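PDB 3HN0: nitrate transport protein from Parabacteroides distasonis, which probably serves as the solute-binding component of an ABC transporter, perhaps for nitrate or a related small solute. Local coordinates for residues V187-P190 / T191-K194. Sequence-based numbering, arbitrary orientation.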
loop_
_atom_site.group_PDB
_atom_site.type_symbol
_atom_site.label_atom_id
_atom_site.label_comp_id
_atom_site.label_asym_id
_atom_site.label_seq_id
_atom_site.Cartn_x
_atom_site.Cartn_y
_atom_site.Cartn_z
ATOM N N VAL A 187 -1.433 -19.725 -8.963
ATOM C CA VAL A 187 -0.683 -20.221 -10.116
ATOM C C VAL A 187 -1.541 -21.170 -10.944
ATOM O O VAL A 187 -2.504 -21.747 -10.426
ATOM C CB VAL A 187 0.625 -20.927 -9.673
ATOM C CG1 VAL A 187 1.489 -19.906 -8.839
ATOM C CG2 VAL A 187 0.372 -22.269 -8.955
ATOM N N TYR A 188 -1.189 -21.326 -12.223
ATOM C CA TYR A 188 -1.974 -22.125 -13.134
ATOM C C TYR A 188 -1.073 -22.862 -14.106
ATOM O O TYR A 188 0.073 -22.444 -14.389
ATOM C CB TYR A 188 -3.004 -21.248 -13.864
ATOM C CG TYR A 188 -2.457 -20.225 -14.792
ATOM C CD1 TYR A 188 -2.072 -18.969 -14.343
ATOM C CD2 TYR A 188 -2.268 -20.508 -16.159
ATOM C CE1 TYR A 188 -1.543 -18.048 -15.170
ATOM C CE2 TYR A 188 -1.765 -19.561 -16.993
ATOM C CZ TYR A 188 -1.426 -18.320 -16.527
ATOM O OH TYR A 188 -0.863 -17.358 -17.379
ATOM N N THR A 189 -1.629 -23.932 -14.633
ATOM C CA THR A 189 -0.896 -24.798 -15.555
ATOM C C THR A 189 -1.252 -24.420 -16.987
ATOM O O THR A 189 -2.150 -23.647 -17.250
ATOM C CB THR A 189 -1.259 -26.275 -15.300
ATOM O OG1 THR A 189 -2.659 -26.390 -15.352
ATOM C CG2 THR A 189 -0.748 -26.816 -13.938
ATOM N N PRO A 190 -0.493 -24.938 -17.968
ATOM C CA PRO A 190 -0.689 -24.433 -19.313
ATOM C C PRO A 190 -2.081 -24.586 -19.941
ATOM O O PRO A 190 -2.469 -23.762 -20.783
ATOM C CB PRO A 190 0.343 -25.273 -20.110
ATOM C CG PRO A 190 1.427 -25.447 -19.177
ATOM C CD PRO A 190 0.768 -25.689 -17.856
ATOM N N THR A 191 -2.801 -25.638 -19.590
ATOM C CA THR A 191 -4.138 -25.818 -20.162
ATOM C C THR A 191 -5.133 -24.852 -19.556
ATOM O O THR A 191 -6.245 -24.731 -20.047
ATOM C CB THR A 191 -4.677 -27.251 -20.032
ATOM O OG1 THR A 191 -4.565 -27.676 -18.686
ATOM C CG2 THR A 191 -3.865 -28.183 -20.915
HETATM N N MSE A 192 -4.715 -24.144 -18.507
HETATM C CA MSE A 192 -5.537 -23.071 -17.951
HETATM C C MSE A 192 -5.364 -21.708 -18.599
HETATM O O MSE A 192 -6.172 -20.817 -18.358
HETATM C CB MSE A 192 -5.310 -22.949 -16.450
HETATM C CG MSE A 192 -5.736 -24.148 -15.657
HETATM SE SE MSE A 192 -7.671 -24.529 -15.693
HETATM C CE MSE A 192 -7.628 -25.812 -16.941
ATOM N N GLU A 193 -4.396 -21.531 -19.499
ATOM C CA GLU A 193 -4.194 -20.204 -20.088
ATOM C C GLU A 193 -5.457 -19.636 -20.755
ATOM O O GLU A 193 -5.854 -18.469 -20.521
ATOM C CB GLU A 193 -3.001 -20.225 -21.038
ATOM C CG GLU A 193 -2.628 -18.865 -21.564
ATOM C CD GLU A 193 -2.105 -17.934 -20.488
ATOM O OE1 GLU A 193 -1.041 -18.195 -19.884
ATOM O OE2 GLU A 193 -2.790 -16.929 -20.230
ATOM N N LYS A 194 -6.125 -20.493 -21.520
ATOM C CA LYS A 194 -7.341 -20.116 -22.203
ATOM C C LYS A 194 -8.426 -19.719 -21.222
ATOM O O LYS A 194 -9.309 -18.998 -21.603
ATOM C CB LYS A 194 -7.875 -21.257 -23.117
ATOM C CG LYS A 194 -8.288 -22.505 -22.431
ATOM C CD LYS A 194 -8.516 -23.655 -23.469
ATOM C CE LYS A 194 -8.660 -25.006 -22.804
ATOM N NZ LYS A 194 -7.382 -25.715 -22.395
HETATM O O HOH W 1 -4.022 -28.721 -15.646
#
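Tyr188 meets Glu193 across the turn that follows its strand, ring edge first. Tyr188 CB packs on Met192 CB at 3.9 Å, and CG continues between the backbone N and the carbonyl carbon (chi1 66°), which swings the ring toward the turn. CD2 also lies near Met192 CB. Further out, Tyr188 CE2 passes 3.3 Å from Glu193 OE1. At the tip, Tyr188 OH donates a short hydrogen bond of 2.6 Å to the same Glu193 OE1. The oxygen is met on its syn side, 26° out of the carboxylate plane, with the ring and carboxylate planes 80° apart. Glu193 OE2 forms a salt bridge with Arg196, so both carboxylate oxygens have a partner. Residues 189-194 lead from strand 184-188 of the mixed sheet into helix 196-212, in an alpha/beta domain as in periplasmic-type binding proteins. Two successive i to i+3 bonds close the turn: Met192 N to Thr189 O at 2.9 Å, and Glu193 N to Pro190 O at 3.2 Å. Replacing Tyr188 by an alanine would probably leave Glu193 OE1 without its hydroxyl mate and open a gap beside Met192 CB. Thr189 OG1 binds Asp56 O and a water, which makes a long bond to Thr191 OG1. Lys194 NZ folds back onto Thr191 O, 2.8 Å away.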